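Local atomic coordinates of putative decarboxylase involved in desferrioxamine biosynthesis (Erwinia amylovora, PDB entry 5O5C), a protein that binds pyridoxal 5'-phosphate and probably uses it to decarboxylate lysine in the pathway that makes the siderophore desferrioxamine. Residues C112-V115 and L116-L120; K147-D150 and W151-R155; H193-H197 and R198-H202; N374-Q378 and T379-F383; L390-V394 and S395-A399. All blocks are in the same frame, centred on the assembly; numbering follows the deposited sequence.

Interaction 1: residues C112-V115 and L116-L120; sequences CPVV and LPSLL
Val114 and Val115 pack back onto Pro117, Ser118 and Leu119 where a loop runs into the first turn of helix 116-128, in a group II decarboxylase of the aspartate aminotransferase fold. Among the side chains the tight part is at Val114. With its CG1 lying between the backbone N and the carbonyl carbon (chi1 45°), the other methyl, CG2, swings toward the helix and touches Leu119 CD1 at 3.5 Å and Ser118 CB at 3.6 Å. The Val114 and Leu119 side chains cross at about a right angle, methyl against methyl. The side-chain contact of Val115 is wider, CG2 standing 3.8 Å from the ring carbon CD of Pro117. Solvent reaches neither part, since all the touching residues are buried: Val115 also packs on Phe27 of the second subunit and on Thr391 of helix 385-394, and Leu119 on Trp37 of the second subunit. Ser118 OG is hydrogen-bonded to Gln334 OE1 and to the backbone N of Thr335. A bent backbone bond closes the turn, Ser118 N giving its hydrogen to Val115 O at 2.8 Å, with the donor above the carbonyl plane and Leu119 CD1 also 3.4 Å from that oxygen.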
# COMPACT_ATOMS: atom_id res chain seq x y z
N CYS B 112 14.30 -9.41 -3.46
CA CYS B 112 14.48 -10.82 -3.29
C CYS B 112 13.86 -11.66 -4.42
O CYS B 112 12.82 -11.34 -4.96
CB CYS B 112 13.95 -11.23 -1.91
SG CYS B 112 12.22 -10.78 -1.60
N PRO B 113 14.46 -12.81 -4.74
CA PRO B 113 13.60 -13.78 -5.43
C PRO B 113 12.41 -14.17 -4.57
O PRO B 113 12.45 -14.14 -3.31
CB PRO B 113 14.49 -15.01 -5.67
CG PRO B 113 15.82 -14.69 -5.09
CD PRO B 113 15.75 -13.38 -4.34
N VAL B 114 11.37 -14.59 -5.25
CA VAL B 114 10.15 -14.90 -4.58
C VAL B 114 10.05 -16.42 -4.54
O VAL B 114 10.69 -17.08 -5.37
CB VAL B 114 8.93 -14.25 -5.27
CG1 VAL B 114 8.98 -14.40 -6.81
CG2 VAL B 114 7.67 -14.85 -4.74
N VAL B 115 9.32 -16.93 -3.53
CA VAL B 115 8.93 -18.35 -3.40
C VAL B 115 7.50 -18.66 -3.85
O VAL B 115 6.57 -17.80 -3.72
CB VAL B 115 9.14 -18.92 -1.94
CG1 VAL B 115 10.58 -18.76 -1.50
CG2 VAL B 115 8.22 -18.26 -0.91
N LEU B 116 7.35 -19.90 -4.34
CA LEU B 116 6.11 -20.44 -4.92
C LEU B 116 4.85 -20.25 -4.09
O LEU B 116 3.83 -19.81 -4.65
CB LEU B 116 6.27 -21.90 -5.32
CG LEU B 116 7.16 -22.16 -6.56
CD1 LEU B 116 7.50 -23.65 -6.65
CD2 LEU B 116 6.56 -21.57 -7.84
N PRO B 117 4.90 -20.50 -2.75
CA PRO B 117 3.69 -20.23 -1.98
C PRO B 117 3.22 -18.78 -1.93
O PRO B 117 2.07 -18.52 -1.57
CB PRO B 117 4.02 -20.75 -0.59
CG PRO B 117 5.12 -21.71 -0.79
CD PRO B 117 5.92 -21.14 -1.90
N SER B 118 4.10 -17.84 -2.30
CA SER B 118 3.74 -16.45 -2.42
C SER B 118 2.90 -16.21 -3.67
O SER B 118 1.87 -15.47 -3.61
CB SER B 118 4.99 -15.61 -2.49
OG SER B 118 4.78 -14.33 -1.99
N LEU B 119 3.30 -16.84 -4.77
CA LEU B 119 2.50 -16.80 -6.00
C LEU B 119 1.18 -17.57 -5.85
O LEU B 119 0.14 -17.14 -6.38
CB LEU B 119 3.25 -17.33 -7.24
CG LEU B 119 4.53 -16.65 -7.73
CD1 LEU B 119 5.79 -16.92 -6.90
CD2 LEU B 119 4.75 -17.10 -9.17
N LEU B 120 1.23 -18.70 -5.16
CA LEU B 120 0.03 -19.45 -4.78
C LEU B 120 -0.99 -18.49 -4.13
O LEU B 120 -2.13 -18.44 -4.54
CB LEU B 120 0.36 -20.58 -3.79
CG LEU B 120 -0.72 -21.60 -3.45
CD1 LEU B 120 -1.06 -22.42 -4.70
CD2 LEU B 120 -0.30 -22.55 -2.37

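Interaction 2: residues K147-D150 and W151-R155; sequences KVID and WTLSR
Thr152 folds back on Val148 one turn earlier in helix 140-156, an alpha-helix of the pyridoxal-dependent decarboxylase domain. Its OG1 lies beside its own backbone N (chi1 -57°), from where the hydroxyl donates to Val148 O at 2.9 Å. The amide Thr152 N bonds the same oxygen, also at 2.9 Å, and the two donors come from opposite faces of the carbonyl plane, giving this one acceptor a double grip. Thr152 OG1 is hydrogen-bonded to Tyr328 OH as well. Ile149 and Leu153 lie side by side, pointing the same way, with Ile149 CG2 and Leu153 CD1 4.0 Å apart; both rest on Phe342 of strand 339-343. Trp151 leans away from the 147-150 turn, its CG anti to the backbone N (chi1 175°), leaving Val148 O near the plane of the ring at its edge. One face of the indole carries the Arg155 chain, with CG over the ring centre, 4.2 Å above the plane. At the far end of that side chain the guanidinium lies with one face toward Trp151 CZ2. Both polar ends converge on the second subunit: Asp77 of that chain forms a salt bridge with Arg155 NH2 and a hydrogen bond with Trp151 NE1. The backbone bond from Trp151 N to Lys147 O is 2.8 Å long and nearly straight, at 171°.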
# COMPACT_ATOMS: atom_id res chain seq x y z
N LYS B 147 -3.05 -14.36 13.02
CA LYS B 147 -2.12 -15.51 13.11
C LYS B 147 -0.73 -15.20 12.62
O LYS B 147 0.25 -15.37 13.33
CB LYS B 147 -2.69 -16.72 12.32
CG LYS B 147 -2.40 -18.06 12.94
CD LYS B 147 -3.49 -18.47 13.91
CE LYS B 147 -3.03 -19.65 14.76
NZ LYS B 147 -4.04 -20.02 15.79
N VAL B 148 -0.60 -14.70 11.40
CA VAL B 148 0.73 -14.31 10.96
C VAL B 148 1.42 -13.28 11.82
O VAL B 148 2.61 -13.38 12.06
CB VAL B 148 0.80 -13.87 9.49
CG1 VAL B 148 2.24 -13.62 9.11
CG2 VAL B 148 0.27 -14.95 8.58
N ILE B 149 0.68 -12.25 12.21
CA ILE B 149 1.13 -11.24 13.11
C ILE B 149 1.62 -11.79 14.45
O ILE B 149 2.73 -11.46 14.89
CB ILE B 149 0.01 -10.20 13.35
CG1 ILE B 149 -0.03 -9.29 12.16
CG2 ILE B 149 0.26 -9.37 14.59
CD1 ILE B 149 -1.15 -8.32 12.24
N ASP B 150 0.77 -12.61 15.07
CA ASP B 150 1.07 -13.22 16.38
C ASP B 150 2.26 -14.14 16.25
O ASP B 150 3.10 -14.09 17.09
CB ASP B 150 -0.07 -14.05 16.91
CG ASP B 150 -1.31 -13.23 17.32
OD1 ASP B 150 -1.27 -12.00 17.64
OD2 ASP B 150 -2.34 -13.89 17.35
N TRP B 151 2.33 -14.96 15.21
CA TRP B 151 3.53 -15.76 14.94
C TRP B 151 4.80 -14.90 14.81
O TRP B 151 5.87 -15.25 15.32
CB TRP B 151 3.36 -16.61 13.69
CG TRP B 151 4.60 -17.38 13.25
CD1 TRP B 151 4.97 -18.62 13.68
CD2 TRP B 151 5.60 -16.98 12.27
NE1 TRP B 151 6.14 -19.00 13.08
CE2 TRP B 151 6.54 -18.04 12.19
CE3 TRP B 151 5.80 -15.84 11.49
CZ2 TRP B 151 7.68 -17.99 11.36
CZ3 TRP B 151 6.95 -15.78 10.65
CH2 TRP B 151 7.87 -16.87 10.60
N THR B 152 4.69 -13.77 14.11
CA THR B 152 5.84 -12.86 14.00
C THR B 152 6.23 -12.32 15.37
O THR B 152 7.39 -12.31 15.77
CB THR B 152 5.58 -11.73 12.99
OG1 THR B 152 5.26 -12.32 11.74
CG2 THR B 152 6.80 -10.95 12.82
N LEU B 153 5.25 -11.88 16.11
CA LEU B 153 5.53 -11.32 17.42
C LEU B 153 6.22 -12.34 18.38
O LEU B 153 7.07 -11.97 19.20
CB LEU B 153 4.28 -10.83 18.06
CG LEU B 153 3.66 -9.54 17.53
CD1 LEU B 153 2.27 -9.55 18.07
CD2 LEU B 153 4.40 -8.29 17.99
N SER B 154 5.82 -13.60 18.25
CA SER B 154 6.50 -14.70 18.93
C SER B 154 7.98 -14.81 18.61
O SER B 154 8.78 -15.17 19.48
CB SER B 154 5.83 -16.02 18.62
OG SER B 154 6.37 -17.05 19.39
N ARG B 155 8.36 -14.47 17.38
CA ARG B 155 9.74 -14.59 16.96
C ARG B 155 10.53 -13.39 17.37
O ARG B 155 11.73 -13.51 17.62
CB ARG B 155 9.78 -14.75 15.46
CG ARG B 155 9.06 -15.99 14.99
CD ARG B 155 10.06 -17.03 14.87
NE ARG B 155 9.57 -18.33 14.49
CZ ARG B 155 10.33 -19.24 13.90
NH1 ARG B 155 11.58 -18.96 13.57
NH2 ARG B 155 9.85 -20.44 13.67

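Interaction 3: residues H193-H197 and R198-H202; sequences HLIKH and RGLPH
The backbone winds through a single short turn, in which Arg198 N bonds Leu194 O at 3.1 Å and Gly199 N bonds Ile195 O at 2.7 Å, before Gly199 leaves helical geometry with a positive phi of 65°. Leu194, at the N-cap, offers its carbonyl to His197 N too. Across this turn the His193 imidazole is the hub of the side chains. Its CG stands anti to the backbone N (chi1 178°), which swings the ring onto the outgoing chain. Pro201 CB lies over one face in a CH-pi contact, 3.9 Å from the ring centroid. At the ring edge, in plane, Gly199 O comes 3.0 Å from His193 CE1. Arg198, bent at chi3, brings its guanidinium so that His193 CD2 sits over one of its faces, the two planes 32° apart. Ile195 CD1 also meets Leu200 CD2 at 4.1 Å, and Ile195 packs on Cys186 of helix 170-189. His197 turns instead to the ring of Tyr230 of the second subunit. It is the pattern of a one-turn helix ended by a positive-phi glycine, here leading from helix 170-189 toward strand 207-212 of the large mixed sheet.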
# COMPACT_ATOMS: atom_id res chain seq x y z
N HIS B 193 -4.05 16.02 26.35
CA HIS B 193 -3.90 16.83 25.13
C HIS B 193 -3.53 15.84 24.04
O HIS B 193 -2.34 15.51 23.89
CB HIS B 193 -2.76 17.85 25.26
CG HIS B 193 -2.54 18.68 24.03
ND1 HIS B 193 -2.29 18.12 22.79
CD2 HIS B 193 -2.53 20.02 23.84
CE1 HIS B 193 -2.17 19.08 21.89
NE2 HIS B 193 -2.31 20.24 22.51
N LEU B 194 -4.53 15.36 23.29
CA LEU B 194 -4.30 14.34 22.26
C LEU B 194 -4.12 14.94 20.87
O LEU B 194 -5.05 15.56 20.31
CB LEU B 194 -5.44 13.33 22.22
CG LEU B 194 -5.57 12.34 23.38
CD1 LEU B 194 -6.73 11.40 23.10
CD2 LEU B 194 -4.28 11.56 23.59
N ILE B 195 -2.95 14.68 20.29
CA ILE B 195 -2.58 15.26 19.00
C ILE B 195 -3.67 15.03 17.95
O ILE B 195 -4.00 15.96 17.21
CB ILE B 195 -1.17 14.83 18.52
CG1 ILE B 195 -0.10 15.46 19.41
CG2 ILE B 195 -0.94 15.24 17.07
CD1 ILE B 195 1.31 15.00 19.17
N LYS B 196 -4.23 13.82 17.95
CA LYS B 196 -5.30 13.39 17.04
C LYS B 196 -6.42 14.39 16.86
O LYS B 196 -6.93 14.58 15.78
CB LYS B 196 -5.98 12.15 17.61
CG LYS B 196 -5.53 10.84 17.05
CD LYS B 196 -6.21 9.72 17.82
CE LYS B 196 -7.66 9.55 17.45
NZ LYS B 196 -8.15 8.35 18.14
N HIS B 197 -6.85 14.95 17.98
CA HIS B 197 -7.85 15.96 18.01
C HIS B 197 -7.35 17.40 17.82
O HIS B 197 -7.93 18.17 17.03
CB HIS B 197 -8.67 15.83 19.30
CG HIS B 197 -9.26 14.47 19.51
ND1 HIS B 197 -9.73 14.05 20.73
CD2 HIS B 197 -9.44 13.43 18.66
CE1 HIS B 197 -10.17 12.81 20.63
NE2 HIS B 197 -10.03 12.41 19.38
N ARG B 198 -6.31 17.79 18.53
CA ARG B 198 -5.98 19.19 18.72
C ARG B 198 -4.77 19.63 17.93
O ARG B 198 -4.41 20.82 17.89
CB ARG B 198 -5.82 19.45 20.21
CG ARG B 198 -7.19 19.45 20.93
CD ARG B 198 -7.05 19.89 22.38
NE ARG B 198 -6.52 21.25 22.43
CZ ARG B 198 -6.01 21.85 23.52
NH1 ARG B 198 -5.97 21.23 24.70
NH2 ARG B 198 -5.55 23.09 23.42
N GLY B 199 -4.17 18.68 17.23
CA GLY B 199 -2.89 18.90 16.64
C GLY B 199 -1.85 19.09 17.72
O GLY B 199 -2.09 18.73 18.87
N LEU B 200 -0.75 19.73 17.31
CA LEU B 200 0.52 19.68 18.01
C LEU B 200 0.56 20.70 19.11
O LEU B 200 0.17 21.86 18.89
CB LEU B 200 1.67 19.99 17.06
CG LEU B 200 2.22 19.09 15.96
CD1 LEU B 200 3.33 19.87 15.32
CD2 LEU B 200 2.72 17.73 16.42
N PRO B 201 1.07 20.30 20.30
CA PRO B 201 1.13 21.22 21.41
C PRO B 201 2.28 22.20 21.24
O PRO B 201 3.20 22.03 20.37
CB PRO B 201 1.38 20.30 22.60
CG PRO B 201 2.28 19.26 22.04
CD PRO B 201 1.74 19.03 20.64
N HIS B 202 2.25 23.23 22.08
CA HIS B 202 3.14 24.36 21.96
C HIS B 202 4.59 23.92 21.82
O HIS B 202 5.29 24.41 20.92
CB HIS B 202 2.92 25.35 23.12
CG HIS B 202 1.75 26.29 22.90
ND1 HIS B 202 1.67 27.54 23.49
CD2 HIS B 202 0.65 26.17 22.12
CE1 HIS B 202 0.55 28.13 23.10
NE2 HIS B 202 -0.08 27.32 22.27

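Interaction 4: residues N374-Q378 and T379-F383; sequences NKSIQ and TTRRF. With PLP (pyridoxal-5'-phosphate), chain G.
The amide of Gln378 and the guanidinium of Arg381 have planes 42° apart, on side chains that cross at about a right angle; the amide oxygen, Gln378 OE1, lies 3.4 Å from the methylene carbon Arg381 CD. No hydrogen bond joins the two; that oxygen takes one from Gln172. At the guanidinium edge, in its plane, a water accepts from Arg381 NH1 at 2.7 Å, while Ser376 OG approaches the group obliquely. The same water donates to Ser376 OG and to Thr379 O, the latter at 2.7 Å, and ties both halves of the loop together. Ser376 OG in turn accepts from Gln378 N at 3.1 Å, an ST turn. Arg381 NH2 is engaged by a salt bridge to Glu145, which, with the water, would fix the rotation of the guanidinium. Beyond this water-linked turn the chain delivers Thr380 to the cofactor. With OG1 beside its own backbone N (chi1 -66°), Thr380 grips one phosphate oxygen twice: OG1 donates to O3P of pyridoxal phosphate at 2.7 Å and N does so at 3.2 Å. Thr171, Thr273 and His329 of the second subunit also bond this cofactor, and Thr379 OG1 bonds Thr171 OG1 there. The chemistry implies a phosphate site shared across the dimer interface, in which neutral hydroxyl and amide donors from this loop probably help to stabilise the anion's charge.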
# COMPACT_ATOMS: atom_id res chain seq x y z
N ASN B 374 -8.98 -0.60 12.75
CA ASN B 374 -8.75 0.16 13.98
C ASN B 374 -7.25 0.36 14.32
O ASN B 374 -6.93 1.31 15.02
CB ASN B 374 -9.56 -0.42 15.14
CG ASN B 374 -11.06 -0.43 14.84
OD1 ASN B 374 -11.68 -1.50 14.81
ND2 ASN B 374 -11.64 0.73 14.55
N LYS B 375 -6.36 -0.47 13.79
CA LYS B 375 -4.90 -0.37 13.97
C LYS B 375 -4.09 0.17 12.76
O LYS B 375 -2.85 0.19 12.76
CB LYS B 375 -4.32 -1.76 14.32
CG LYS B 375 -5.07 -2.56 15.38
CD LYS B 375 -4.47 -3.93 15.67
CE LYS B 375 -4.65 -4.91 14.55
NZ LYS B 375 -4.25 -6.30 14.87
N SER B 376 -4.78 0.62 11.74
CA SER B 376 -4.19 0.88 10.42
C SER B 376 -4.35 2.32 10.11
O SER B 376 -5.27 2.95 10.65
CB SER B 376 -4.92 0.03 9.38
OG SER B 376 -4.32 0.09 8.09
N ILE B 377 -3.44 2.86 9.29
CA ILE B 377 -3.57 4.15 8.66
C ILE B 377 -4.02 4.05 7.19
O ILE B 377 -4.10 5.08 6.49
CB ILE B 377 -2.29 5.08 8.81
CG1 ILE B 377 -1.05 4.43 8.29
CG2 ILE B 377 -2.11 5.58 10.24
CD1 ILE B 377 -0.15 5.38 7.58
N GLN B 378 -4.33 2.84 6.74
CA GLN B 378 -5.04 2.63 5.48
C GLN B 378 -6.52 2.31 5.80
O GLN B 378 -6.88 1.96 6.94
CB GLN B 378 -4.43 1.42 4.74
CG GLN B 378 -2.95 1.55 4.34
CD GLN B 378 -2.33 0.25 3.83
OE1 GLN B 378 -1.83 -0.56 4.59
NE2 GLN B 378 -2.33 0.07 2.55
N THR B 379 -7.34 2.35 4.76
CA THR B 379 -8.67 1.84 4.81
C THR B 379 -8.76 0.50 4.05
O THR B 379 -8.33 -0.51 4.56
CB THR B 379 -9.69 2.92 4.40
OG1 THR B 379 -9.43 4.17 5.08
CG2 THR B 379 -11.13 2.46 4.83
N THR B 380 -9.25 0.48 2.83
CA THR B 380 -9.22 -0.68 2.01
C THR B 380 -7.81 -1.29 1.91
O THR B 380 -6.86 -0.60 1.55
CB THR B 380 -9.69 -0.32 0.60
OG1 THR B 380 -11.03 0.05 0.70
CG2 THR B 380 -9.58 -1.47 -0.34
N ARG B 381 -7.70 -2.56 2.22
CA ARG B 381 -6.41 -3.20 2.28
C ARG B 381 -6.49 -4.66 1.84
O ARG B 381 -7.35 -5.37 2.25
CB ARG B 381 -5.84 -3.09 3.68
CG ARG B 381 -4.37 -3.37 3.78
CD ARG B 381 -3.90 -3.15 5.22
NE ARG B 381 -4.04 -4.36 6.04
CZ ARG B 381 -4.85 -4.51 7.08
NH1 ARG B 381 -5.69 -3.55 7.47
NH2 ARG B 381 -4.84 -5.65 7.73
N ARG B 382 -5.54 -5.07 1.03
CA ARG B 382 -5.49 -6.37 0.41
C ARG B 382 -4.90 -7.41 1.36
O ARG B 382 -4.24 -7.08 2.33
CB ARG B 382 -4.74 -6.28 -0.93
CG ARG B 382 -3.22 -6.23 -0.86
CD ARG B 382 -2.58 -5.88 -2.17
NE ARG B 382 -2.85 -6.86 -3.18
CZ ARG B 382 -2.05 -7.84 -3.62
NH1 ARG B 382 -0.81 -8.02 -3.17
NH2 ARG B 382 -2.52 -8.66 -4.56
N PHE B 383 -5.20 -8.66 1.13
CA PHE B 383 -4.89 -9.76 2.05
C PHE B 383 -3.43 -10.25 1.90
O PHE B 383 -3.13 -11.40 1.58
CB PHE B 383 -5.88 -10.86 1.78
CG PHE B 383 -5.86 -12.04 2.72
CD1 PHE B 383 -5.22 -12.03 3.95
CD2 PHE B 383 -6.54 -13.19 2.33
CE1 PHE B 383 -5.23 -13.16 4.75
CE2 PHE B 383 -6.55 -14.31 3.14
CZ PHE B 383 -5.90 -14.29 4.34
N1 PLP G . -13.01 8.59 -0.21
C2 PLP G . -14.21 8.03 -0.54
C2A PLP G . -15.32 8.86 -1.11
C3 PLP G . -14.43 6.59 -0.38
O3 PLP G . -15.64 6.06 -0.72
C4 PLP G . -13.31 5.79 0.17
C4A PLP G . -13.44 4.32 0.35
C5 PLP G . -12.04 6.51 0.50
C6 PLP G . -11.96 7.89 0.27
C5A PLP G . -10.85 5.75 1.05
O4P PLP G . -10.31 4.90 0.03
P PLP G . -9.66 3.46 0.37
O1P PLP G . -9.37 2.92 -1.02
O2P PLP G . -8.43 3.83 1.17
O3P PLP G . -10.71 2.69 1.10
O HOH W 1 -6.76 -1.21 6.68

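Interaction 5: residues L390-V394 and S395-A399; sequences LTLRV and SGPMA
Leu392 and Pro397 meet at about a right angle across the break between two helices, Leu392 CD2 lying 3.8 Å from Pro397 CB and 3.9 Å from Pro397 CD. The leucine reaches there through CG set beside its own backbone N (chi1 -63°) and a nearly extended second torsion, a branch tip against the proline ring. Ser395 CB comes within 3.2 Å of Thr391 O, the oxygen that takes the last helical bond of this junction, from Ser395 N at 2.8 Å, bent to 136° as the chain starts to peel off. Ser395 is the first residue to leave helical geometry; with Gly396 it takes extended backbone angles that turn the chain into helix 397-420. This is a tight helix-to-helix connection, with a two-residue Ser-Gly link followed by proline. Trp151 of helix 140-156 packs directly on Leu392 and Pro397, Arg155 touches Pro397, and Pro117 of helix 116-128 fits against Thr391, Val394 and Ser395. Around these, Thr391 OG1 is hydrogen-bonded to Lys387 O and Gln334 NE2, while Arg393 makes a cation-pi contact with Trp389 and a salt bridge to Glu89 of the second subunit, whose Leu76 and Phe27 pack on Leu392 and Ser395. The junction of helices 385-394 and 397-420 is thus buried between helices 116-128 and 140-156, the latter lying in turn on strands 163-167 and 339-343 of the mixed sheet.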
# COMPACT_ATOMS: atom_id res chain seq x y z
N LEU B 390 0.46 -18.85 3.58
CA LEU B 390 0.69 -20.02 2.74
C LEU B 390 2.16 -20.42 2.66
O LEU B 390 2.45 -21.59 2.50
CB LEU B 390 0.08 -19.89 1.35
CG LEU B 390 -1.46 -19.85 1.31
CD1 LEU B 390 -1.92 -19.38 -0.06
CD2 LEU B 390 -2.19 -21.12 1.65
N THR B 391 3.10 -19.48 2.81
CA THR B 391 4.50 -19.86 2.83
C THR B 391 4.79 -20.77 4.02
O THR B 391 5.39 -21.85 3.85
CB THR B 391 5.43 -18.64 2.79
OG1 THR B 391 5.27 -17.94 1.52
CG2 THR B 391 6.85 -19.06 2.95
N LEU B 392 4.38 -20.36 5.21
CA LEU B 392 4.63 -21.15 6.40
C LEU B 392 3.92 -22.51 6.37
O LEU B 392 4.50 -23.58 6.69
CB LEU B 392 4.22 -20.34 7.61
CG LEU B 392 5.06 -19.07 7.75
CD1 LEU B 392 4.37 -17.95 8.47
CD2 LEU B 392 6.37 -19.43 8.39
N ARG B 393 2.67 -22.49 5.89
CA ARG B 393 1.89 -23.68 5.79
C ARG B 393 2.54 -24.71 4.82
O ARG B 393 2.66 -25.89 5.19
CB ARG B 393 0.45 -23.35 5.40
CG ARG B 393 -0.48 -24.58 5.39
CD ARG B 393 -0.63 -25.24 6.76
NE ARG B 393 -0.83 -24.21 7.80
CZ ARG B 393 -0.37 -24.27 9.05
NH1 ARG B 393 0.31 -25.31 9.51
NH2 ARG B 393 -0.60 -23.23 9.86
N VAL B 394 2.99 -24.25 3.65
CA VAL B 394 3.48 -25.15 2.61
C VAL B 394 4.94 -25.45 2.90
O VAL B 394 5.30 -26.58 3.07
CB VAL B 394 3.36 -24.56 1.19
CG1 VAL B 394 4.05 -25.44 0.15
CG2 VAL B 394 1.91 -24.37 0.80
N SER B 395 5.75 -24.41 2.91
CA SER B 395 7.17 -24.51 3.05
C SER B 395 7.40 -24.41 4.53
O SER B 395 6.71 -23.67 5.22
CB SER B 395 7.82 -23.31 2.37
OG SER B 395 7.54 -23.23 0.98
N GLY B 396 8.37 -25.11 5.09
CA GLY B 396 8.70 -24.74 6.52
C GLY B 396 8.95 -23.22 6.78
O GLY B 396 9.26 -22.46 5.87
N PRO B 397 8.79 -22.76 8.04
CA PRO B 397 9.60 -21.66 8.53
C PRO B 397 11.12 -21.97 8.45
O PRO B 397 11.93 -21.06 8.19
CB PRO B 397 9.14 -21.50 10.00
CG PRO B 397 8.19 -22.61 10.24
CD PRO B 397 7.67 -23.05 8.94
N MET B 398 11.51 -23.25 8.66
CA MET B 398 12.92 -23.63 8.54
C MET B 398 13.41 -23.61 7.09
O MET B 398 14.60 -23.41 6.82
CB MET B 398 13.21 -25.01 9.18
CG MET B 398 14.72 -25.37 9.23
SD MET B 398 15.97 -24.03 9.22
CE MET B 398 17.41 -24.93 9.79
N ALA B 399 12.50 -23.79 6.14
CA ALA B 399 12.86 -23.58 4.74
C ALA B 399 13.29 -22.10 4.50
O ALA B 399 14.21 -21.88 3.77
CB ALA B 399 11.72 -23.96 3.84

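How the interactions relate
Along the chain the five contacts follow in numerical order, all in the pyridoxal-dependent decarboxylase domain. Interaction 5 joins two of the others: Pro117 of interaction 1 touches Ser395 (CG to OG, 3.4 Å), and Trp151 of interaction 2 touches Leu392 (CZ2 to CD2, 3.6 Å). Helices 116-128, 140-156 and 385-394 therefore meet around it, while interactions 1 and 2 stay about 11 Å apart at their nearest atoms. Interaction 4, in the loop leading into helix 385-394, has its nearest atoms about 5 Å from interaction 2 and about 8 Å from interaction 3, whose centre is about 43 Å from that of interaction 1. Each also touches the second subunit, and interaction 4 brings Thr380 to a cofactor also bound by that subunit.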